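Local coordinates for monosaccharide ABC transporter substrate-binding protein, CUT2 family (Acidothermus cellulolyticus, PDB 4RU1) that probably binds a sugar or cyclitol for uptake by an ABC transporter, and is bound here to myo-inositol, at residues Phe143-Cys148 and Gln172-Tyr177; Thr18-Ile23 and Lys49-Leu54. One frame throughout, in Å; residues are numbered along the deposited sequence. Where two conformers were deposited one is given.

Interaction 1 (Phe143-Cys148 and Gln172-Tyr177); sequences FKHVLC and QYTKLY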
ATOM      1  N   PHE A 143     -15.575  -6.252 -18.630  1.00 20.56           N
ATOM      2  CA  PHE A 143     -14.500  -5.435 -19.265  1.00 18.47           C
ATOM      3  C   PHE A 143     -13.643  -6.282 -20.149  1.00 17.81           C
ATOM      4  O   PHE A 143     -13.424  -7.483 -19.855  1.00 21.45           O
ATOM      5  CB  PHE A 143     -13.676  -4.738 -18.139  1.00 16.64           C
ATOM      6  CG  PHE A 143     -14.505  -3.760 -17.330  1.00 15.99           C
ATOM      7  CD1 PHE A 143     -14.938  -2.587 -17.934  1.00 16.90           C
ATOM      8  CD2 PHE A 143     -14.877  -3.972 -16.009  1.00 16.98           C
ATOM      9  CE1 PHE A 143     -15.671  -1.623 -17.247  1.00 16.22           C
ATOM     10  CE2 PHE A 143     -15.620  -3.030 -15.324  1.00 17.98           C
ATOM     11  CZ  PHE A 143     -16.052  -1.851 -15.937  1.00 18.46           C
ATOM     12  N   LYS A 144     -13.147  -5.673 -21.217  1.00 17.40           N
ATOM     13  CA  LYS A 144     -12.368  -6.369 -22.248  1.00 19.83           C
ATOM     14  C   LYS A 144     -10.904  -5.930 -22.382  1.00 14.68           C
ATOM     15  O   LYS A 144     -10.170  -6.617 -23.030  1.00 19.48           O
ATOM     16  CB  LYS A 144     -13.005  -6.134 -23.642  1.00 24.59           C
ATOM     17  CG  LYS A 144     -14.505  -6.470 -23.814  1.00 40.29           C
ATOM     18  CD  LYS A 144     -14.839  -7.941 -23.553  1.00 50.39           C
ATOM     19  CE  LYS A 144     -16.355  -8.183 -23.609  1.00 36.41           C
ATOM     20  NZ  LYS A 144     -16.802  -9.174 -22.586  1.00 49.88           N
ATOM     21  N   HIS A 145     -10.561  -4.707 -21.946  1.00 16.62           N
ATOM     22  CA  HIS A 145      -9.231  -4.168 -22.113  1.00 16.18           C
ATOM     23  C   HIS A 145      -8.879  -3.276 -20.920  1.00 12.49           C
ATOM     24  O   HIS A 145      -9.288  -2.135 -20.819  1.00 17.35           O
ATOM     25  CB  HIS A 145      -9.068  -3.434 -23.441  1.00 18.71           C
ATOM     26  CG  HIS A 145      -7.675  -2.929 -23.653  1.00 15.48           C
ATOM     27  ND1 HIS A 145      -7.273  -2.218 -24.757  1.00 17.53           N
ATOM     28  CD2 HIS A 145      -6.556  -3.104 -22.901  1.00 16.23           C
ATOM     29  CE1 HIS A 145      -5.989  -1.923 -24.649  1.00 20.45           C
ATOM     30  NE2 HIS A 145      -5.537  -2.425 -23.513  1.00 17.64           N
ATOM     31  N   VAL A 146      -8.091  -3.857 -19.999  1.00 14.30           N
ATOM     32  CA  VAL A 146      -7.695  -3.093 -18.809  1.00 17.51           C
ATOM     33  C   VAL A 146      -6.329  -2.400 -18.946  1.00 16.80           C
ATOM     34  O   VAL A 146      -5.411  -2.943 -19.567  1.00 15.93           O
ATOM     35  CB  VAL A 146      -7.653  -4.013 -17.574  1.00 16.43           C
ATOM     36  CG1 VAL A 146      -6.606  -5.094 -17.700  1.00 18.07           C
ATOM     37  CG2 VAL A 146      -7.440  -3.206 -16.275  1.00 19.49           C
ATOM     38  N   LEU A 147      -6.245  -1.160 -18.435  1.00 16.44           N
ATOM     39  CA  LEU A 147      -5.000  -0.412 -18.258  1.00 13.47           C
ATOM     40  C   LEU A 147      -4.693  -0.360 -16.804  1.00 15.51           C
ATOM     41  O   LEU A 147      -5.480   0.214 -15.996  1.00 17.79           O
ATOM     42  CB  LEU A 147      -5.234   0.997 -18.775  1.00 14.41           C
ATOM     43  CG  LEU A 147      -4.045   1.901 -18.661  1.00 16.24           C
ATOM     44  CD1 LEU A 147      -2.922   1.434 -19.553  1.00 19.46           C
ATOM     45  CD2 LEU A 147      -4.412   3.343 -19.025  1.00 20.01           C
ATOM     46  N   CYS A 148      -3.560  -0.938 -16.422  1.00 13.34           N
ATOM     47  CA  CYS A 148      -3.106  -0.874 -15.022  1.00 14.35           C
ATOM     48  C   CYS A 148      -2.071   0.234 -14.923  1.00 17.83           C
ATOM     49  O   CYS A 148      -1.109   0.237 -15.697  1.00 17.90           O
ATOM     50  CB  CYS A 148      -2.438  -2.159 -14.636  1.00 14.43           C
ATOM     51  SG  CYS A 148      -3.629  -3.449 -14.287  1.00 23.14           S
ATOM     52  N   GLN A 172      -7.631  -8.079 -22.954  1.00 19.76           N
ATOM     53  CA  GLN A 172      -6.348  -7.424 -23.187  1.00 18.86           C
ATOM     54  C   GLN A 172      -5.866  -6.657 -21.973  1.00 19.13           C
ATOM     55  O   GLN A 172      -6.642  -6.107 -21.200  1.00 15.57           O
ATOM     56  CB  GLN A 172      -6.499  -6.427 -24.343  1.00 25.48           C
ATOM     57  CG  GLN A 172      -5.178  -6.027 -24.942  1.00 36.99           C
ATOM     58  CD  GLN A 172      -5.319  -5.020 -26.065  1.00112.32           C
ATOM     59  OE1 GLN A 172      -6.432  -4.733 -26.564  1.00 38.83           O
ATOM     60  NE2 GLN A 172      -4.176  -4.459 -26.465  1.00 32.87           N
ATOM     61  N   TYR A 173      -4.547  -6.659 -21.844  1.00 21.46           N
ATOM     62  CA  TYR A 173      -3.875  -6.040 -20.676  1.00 16.61           C
ATOM     63  C   TYR A 173      -2.771  -5.137 -21.117  1.00 20.82           C
ATOM     64  O   TYR A 173      -1.933  -5.474 -21.981  1.00 20.55           O
ATOM     65  CB  TYR A 173      -3.374  -7.195 -19.795  1.00 18.17           C
ATOM     66  CG  TYR A 173      -2.443  -6.816 -18.619  1.00 21.06           C
ATOM     67  CD1 TYR A 173      -2.937  -6.412 -17.367  1.00 25.37           C
ATOM     68  CD2 TYR A 173      -1.060  -6.817 -18.814  1.00 20.60           C
ATOM     69  CE1 TYR A 173      -2.048  -6.005 -16.353  1.00 18.22           C
ATOM     70  CE2 TYR A 173      -0.157  -6.471 -17.815  1.00 17.93           C
ATOM     71  CZ  TYR A 173      -0.648  -6.064 -16.593  1.00 19.26           C
ATOM     72  OH  TYR A 173       0.307  -5.721 -15.679  1.00 24.84           O
ATOM     73  N   THR A 174      -2.786  -3.929 -20.546  1.00 17.23           N
ATOM     74  CA  THR A 174      -1.788  -2.931 -20.826  1.00 17.15           C
ATOM     75  C   THR A 174      -1.335  -2.276 -19.525  1.00 16.52           C
ATOM     76  O   THR A 174      -2.181  -1.953 -18.686  1.00 16.64           O
ATOM     77  CB  THR A 174      -2.388  -1.822 -21.742  1.00 19.66           C
ATOM     78  OG1 THR A 174      -2.864  -2.410 -22.944  1.00 19.72           O
ATOM     79  CG2 THR A 174      -1.318  -0.838 -22.140  1.00 22.31           C
ATOM     80  N   LYS A 175      -0.016  -2.084 -19.333  1.00 14.95           N
ATOM     81  CA  LYS A 175       0.536  -1.422 -18.190  1.00 15.82           C
ATOM     82  C   LYS A 175       0.980  -0.045 -18.639  1.00 17.89           C
ATOM     83  O   LYS A 175       1.622   0.092 -19.726  1.00 14.70           O
ATOM     84  CB  LYS A 175       1.752  -2.205 -17.638  1.00 20.66           C
ATOM     85  CG  LYS A 175       1.500  -3.078 -16.447  1.00 60.95           C
ATOM     86  CD  LYS A 175       2.745  -3.168 -15.564  1.00 41.23           C
ATOM     87  CE  LYS A 175       3.781  -4.039 -16.169  1.00 36.04           C
ATOM     88  NZ  LYS A 175       4.796  -4.369 -15.138  1.00 26.90           N
ATOM     89  N   LEU A 176       0.844   0.934 -17.747  1.00 15.79           N
ATOM     90  CA  LEU A 176       1.331   2.275 -17.963  1.00 13.83           C
ATOM     91  C   LEU A 176       1.991   2.797 -16.681  1.00 13.63           C
ATOM     92  O   LEU A 176       1.331   2.857 -15.614  1.00 14.92           O
ATOM     93  CB  LEU A 176       0.210   3.181 -18.289  1.00 11.91           C
ATOM     94  CG  LEU A 176       0.510   4.681 -18.371  1.00 15.96           C
ATOM     95  CD1 LEU A 176       1.446   5.024 -19.533  1.00 17.69           C
ATOM     96  CD2 LEU A 176      -0.737   5.513 -18.514  1.00 16.24           C
ATOM     97  N   TYR A 177       3.245   3.195 -16.773  1.00 12.95           N
ATOM     98  CA  TYR A 177       3.958   3.815 -15.725  1.00 14.52           C
ATOM     99  C   TYR A 177       3.791   5.336 -15.821  1.00 15.20           C
ATOM    100  O   TYR A 177       3.921   5.933 -16.872  1.00 17.23           O
ATOM    101  CB  TYR A 177       5.470   3.469 -15.753  1.00 12.57           C
ATOM    102  CG  TYR A 177       5.754   2.001 -15.374  1.00 14.16           C
ATOM    103  CD1 TYR A 177       5.781   1.564 -14.037  1.00 12.04           C
ATOM    104  CD2 TYR A 177       5.793   1.023 -16.348  1.00 13.33           C
ATOM    105  CE1 TYR A 177       6.016   0.250 -13.730  1.00 11.34           C
ATOM    106  CE2 TYR A 177       5.988  -0.323 -16.053  1.00 15.61           C
ATOM    107  CZ  TYR A 177       6.060  -0.718 -14.740  1.00 13.78           C
ATOM    108  OH  TYR A 177       6.253  -2.053 -14.377  1.00 16.71           O
TER
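His145 and Cys148 of one strand meet Gln172, Tyr173 and Thr174 of its parallel neighbour. The two strands belong to a right-handed beta-alpha-beta unit, strand 145-150, helix 156-168 and strand 172-177, in one lobe of a periplasmic binding protein fold. Strand 172-177 is an outermost strand of its sheet. Backbone bonds alternate along the pair, from Gln172 N to Lys144 O through to Leu176 N to Cys148 O at 2.9 Å.

The tightly packed side faces helix 156-168. Val146 CG1 lies beside Tyr173 CD1 at 3.9 Å, and the two side chains rise from the sheet together. Cys148 SG approaches Tyr173 CE1 at 3.6 Å, a sulfur-aromatic contact made obliquely to the ring. Cys162 of the helix touches both Cys148 and Tyr173. A Cys148-Cys162 disulfide is known for this protein, but it is not formed here.

The other side carries His145, Leu147, Gln172 and Thr174, and is looser at the exposed Gln172. With CG anti to the backbone N (chi1 -177°), the buried His145 ring reaches across to the neighbouring strand. The extended Gln172 chain lies over one ring face, its amide plane 14° from the ring plane. Gln172 CG makes a CH-pi contact, 3.9 Å from the ring centroid. Gln172 OE1 sits above the ring, at a poor angle for bonding ND1, which instead bonds Ser199. A leucine in place of His145 would probably leave Thr174 OG1 and Ser199 without this shared partner and deprive the Gln172 amide of its flat support. Farther along, Leu147 CD1 packs on Leu176 CB at 3.8 Å. At the ring edge, His145 NE2 and Thr174 OG1 share a nearly straight hydrogen bond of 2.7 Å.

Interaction 2 (Thr18-Ile23 and Lys49-Leu54); sequences TPHLTI and KDNVTL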
ATOM      1  N   THR A  18       4.810   1.891  33.237  1.00 38.84           N
ATOM      2  CA  THR A  18       4.997   0.905  32.170  1.00 37.66           C
ATOM      3  C   THR A  18       6.348   1.143  31.459  1.00 42.10           C
ATOM      4  O   THR A  18       6.931   2.229  31.587  1.00 42.84           O
ATOM      5  CB  THR A  18       3.762   0.955  31.246  1.00 50.91           C
ATOM      6  OG1 THR A  18       3.570  -0.307  30.608  1.00 54.80           O
ATOM      7  CG2 THR A  18       3.893   2.068  30.217  1.00 30.53           C
ATOM      8  N   PRO A  19       6.887   0.127  30.740  1.00 41.42           N
ATOM      9  CA  PRO A  19       8.163   0.437  30.119  1.00 37.82           C
ATOM     10  C   PRO A  19       7.993   1.387  28.913  1.00 30.78           C
ATOM     11  O   PRO A  19       6.971   1.390  28.247  1.00 31.21           O
ATOM     12  CB  PRO A  19       8.706  -0.933  29.706  1.00 48.06           C
ATOM     13  CG  PRO A  19       7.516  -1.840  29.628  1.00 48.29           C
ATOM     14  CD  PRO A  19       6.346  -1.168  30.286  1.00 51.95           C
ATOM     15  N   HIS A  20       8.976   2.242  28.696  1.00 23.86           N
ATOM     16  CA  HIS A  20       8.879   3.178  27.605  1.00 25.87           C
ATOM     17  C   HIS A  20       9.727   2.627  26.474  1.00 31.51           C
ATOM     18  O   HIS A  20      10.867   2.220  26.681  1.00 23.82           O
ATOM     19  CB  HIS A  20       9.301   4.591  27.971  1.00 26.08           C
ATOM     20  CG  HIS A  20       9.272   5.494  26.799  1.00 27.60           C
ATOM     21  ND1 HIS A  20      10.407   5.734  26.067  1.00 37.89           N
ATOM     22  CD2 HIS A  20       8.266   6.141  26.175  1.00 41.36           C
ATOM     23  CE1 HIS A  20      10.095   6.483  25.033  1.00 22.58           C
ATOM     24  NE2 HIS A  20       8.817   6.783  25.095  1.00 28.16           N
ATOM     25  N   LEU A  21       9.141   2.571  25.278  1.00 16.31           N
ATOM     26  CA  LEU A  21       9.786   2.016  24.106  1.00 22.05           C
ATOM     27  C   LEU A  21       9.941   3.054  23.000  1.00 16.73           C
ATOM     28  O   LEU A  21       9.122   3.965  22.869  1.00 21.26           O
ATOM     29  CB  LEU A  21       8.887   0.924  23.535  1.00 23.03           C
ATOM     30  CG  LEU A  21       8.602  -0.189  24.502  1.00 18.63           C
ATOM     31  CD1 LEU A  21       7.843  -1.272  23.828  1.00 21.08           C
ATOM     32  CD2 LEU A  21       9.883  -0.759  25.097  1.00 25.35           C
ATOM     33  N   THR A  22      11.041   2.911  22.247  1.00 18.60           N
ATOM     34  CA  THR A  22      11.270   3.720  21.075  1.00 19.19           C
ATOM     35  C   THR A  22      11.244   2.818  19.851  1.00 13.77           C
ATOM     36  O   THR A  22      12.034   1.787  19.772  1.00 16.71           O
ATOM     37  CB  THR A  22      12.629   4.470  21.091  1.00 29.89           C
ATOM     38  OG1 THR A  22      12.636   5.409  22.164  1.00 24.74           O
ATOM     39  CG2 THR A  22      12.839   5.247  19.715  1.00 21.82           C
ATOM     40  N   ILE A  23      10.265   3.079  18.979  1.00 15.30           N
ATOM     41  CA  ILE A  23      10.122   2.269  17.740  0.50 16.09           C
ATOM     42  C   ILE A  23      10.343   3.132  16.512  1.00 14.78           C
ATOM     43  O   ILE A  23       9.779   4.183  16.391  1.00 17.05           O
ATOM     44  CB  ILE A  23       8.739   1.599  17.617  0.50 15.34           C
ATOM     45  CG1 ILE A  23       8.370   0.862  18.920  0.50 19.74           C
ATOM     46  CG2 ILE A  23       8.682   0.728  16.348  0.50 13.37           C
ATOM     47  CD1 ILE A  23       9.226  -0.319  19.317  0.50 16.61           C
ATOM     48  N   LYS A  49      -1.040   4.106  23.171  1.00 18.93           N
ATOM     49  CA  LYS A  49      -1.545   3.119  24.148  1.00 17.41           C
ATOM     50  C   LYS A  49      -0.412   2.306  24.719  1.00 18.09           C
ATOM     51  O   LYS A  49      -0.536   1.750  25.813  1.00 20.37           O
ATOM     52  CB  LYS A  49      -2.606   2.195  23.480  1.00 19.68           C
ATOM     53  CG  LYS A  49      -3.870   2.949  23.035  1.00 24.48           C
ATOM     54  CD  LYS A  49      -5.079   2.109  22.665  1.00 28.98           C
ATOM     55  CE  LYS A  49      -4.707   1.072  21.655  1.00 25.25           C
ATOM     56  NZ  LYS A  49      -5.807   0.208  21.153  1.00 21.63           N
ATOM     57  N   ASP A  50       0.687   2.196  23.976  1.00 17.63           N
ATOM     58  CA  ASP A  50       1.767   1.248  24.318  1.00 22.43           C
ATOM     59  C   ASP A  50       2.980   1.933  24.913  1.00 16.19           C
ATOM     60  O   ASP A  50       4.039   1.318  25.052  1.00 19.10           O
ATOM     61  CB  ASP A  50       2.166   0.490  23.049  1.00 16.44           C
ATOM     62  CG  ASP A  50       1.082  -0.389  22.531  1.00 17.38           C
ATOM     63  OD1 ASP A  50       0.055  -0.570  23.206  1.00 19.14           O
ATOM     64  OD2 ASP A  50       1.190  -0.885  21.394  1.00 17.10           O
ATOM     65  N   ASN A  51       2.845   3.223  25.200  1.00 16.37           N
ATOM     66  CA  ASN A  51       3.991   4.003  25.734  1.00 17.71           C
ATOM     67  C   ASN A  51       5.225   3.926  24.833  1.00 20.58           C
ATOM     68  O   ASN A  51       6.336   3.650  25.249  1.00 17.96           O
ATOM     69  CB  ASN A  51       4.377   3.582  27.189  1.00 21.24           C
ATOM     70  CG  ASN A  51       5.160   4.695  27.931  1.00 23.26           C
ATOM     71  OD1 ASN A  51       5.265   5.845  27.466  1.00 26.47           O
ATOM     72  ND2 ASN A  51       5.706   4.332  29.101  1.00 23.96           N
ATOM     73  N   VAL A  52       4.978   4.181  23.555  1.00 18.33           N
ATOM     74  CA  VAL A  52       6.008   4.151  22.523  1.00 17.43           C
ATOM     75  C   VAL A  52       6.246   5.565  22.024  1.00 19.89           C
ATOM     76  O   VAL A  52       5.316   6.280  21.699  1.00 17.83           O
ATOM     77  CB  VAL A  52       5.518   3.232  21.360  1.00 17.50           C
ATOM     78  CG1 VAL A  52       6.336   3.417  20.097  1.00 18.65           C
ATOM     79  CG2 VAL A  52       5.567   1.780  21.773  1.00 16.66           C
ATOM     80  N   THR A  53       7.518   5.911  21.876  1.00 18.65           N
ATOM     81  CA  THR A  53       7.890   7.066  21.066  1.00 20.73           C
ATOM     82  C   THR A  53       8.142   6.533  19.649  1.00 16.40           C
ATOM     83  O   THR A  53       9.024   5.671  19.463  1.00 17.91           O
ATOM     84  CB  THR A  53       9.138   7.739  21.654  1.00 21.89           C
ATOM     85  OG1 THR A  53       8.821   8.344  22.915  1.00 22.94           O
ATOM     86  CG2 THR A  53       9.640   8.796  20.714  1.00 26.52           C
ATOM     87  N   LEU A  54       7.383   7.016  18.694  1.00 17.97           N
ATOM     88  CA  LEU A  54       7.402   6.574  17.307  1.00 17.78           C
ATOM     89  C   LEU A  54       8.286   7.509  16.551  1.00 16.87           C
ATOM     90  O   LEU A  54       7.970   8.711  16.481  1.00 23.33           O
ATOM     91  CB  LEU A  54       5.972   6.584  16.727  1.00 18.13           C
ATOM     92  CG  LEU A  54       5.931   6.006  15.295  1.00 18.46           C
ATOM     93  CD1 LEU A  54       6.240   4.533  15.275  1.00 17.57           C
ATOM     94  CD2 LEU A  54       4.565   6.286  14.688  1.00 25.70           C
TER
HETATM   95  O   HOH W   1       5.447  -0.052  26.842  1.00 28.34           O
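Leu21-Ile23 and Val52-Leu54 run parallel as neighbouring strands; the axes of these short segments make 25° and come within 4.5 Å. They are the two strands of a right-handed beta-alpha-beta unit, joined through helix 35-49, in a lobe of the periplasmic binding protein fold. Strand 52-58 is outermost in its sheet. Leu21 N bonds Asn51 O, Thr53 N bonds Leu21 O at 2.7 Å, and Ile23 N bonds Thr53 O. Leu21 thus uses both its backbone N and O on the neighbouring strand.

Leu21, Ile23, Val52 and Leu54 put their side chains on one face. Helix 253-270 packs on Leu21, Ile23 and Leu54, while helix 35-49 meets Val52 and Leu54. Val52 CG1 meets Ile23 CG1 at 3.5 Å; Ile23 has two conformers, so the tightness is doubtful. The other methyl, Val52 CG2, rests near Leu21 CB at 3.9 Å.

Thr22 and Thr53 point to the other face. The exposed His20 ring comes to Thr53 from just before the strand. A chi1 of 176° sets the ring opposite the backbone N and carries it over to the second strand. His20 NE2 and Thr53 OG1 share a hydrogen bond of 2.7 Å, with OG1 in the ring plane but the bond clearly bent. Asn51 OD1 also lies at the ring edge, 3.3 Å from His20 CD2, and its amide plane is turned 71° from the ring.

At the start of the contact the Thr18 CG2 methyl lies alongside the Asn51 side chain, 3.4 Å from Asn51 CB, the two chains running opposite ways. A water nearby donates to Asp50 O at 2.7 Å; its approach to Pro19 O is too short to be trusted as a bond.

Interactions 1 and 2 hold equivalent elements. Each pairs the two strands of a beta-alpha-beta unit and includes an outermost strand, but of a different sheet. They lie on opposite sides of the chain's centre, nearest atoms about 29 Å apart. Both are partly buried, interaction 2 being the more exposed. One helix packs on the Cys148-Tyr173 face of interaction 1, and two on the Leu21-Val52 face of interaction 2. Both pair a histidine with a threonine hydroxyl. In 143-148 with 172-177 the histidine is a buried strand residue under a stacked amide; in 18-23 with 49-54 it is exposed and precedes the strand. Both have aliphatic packing; interaction 1 adds a sulfur-aromatic contact.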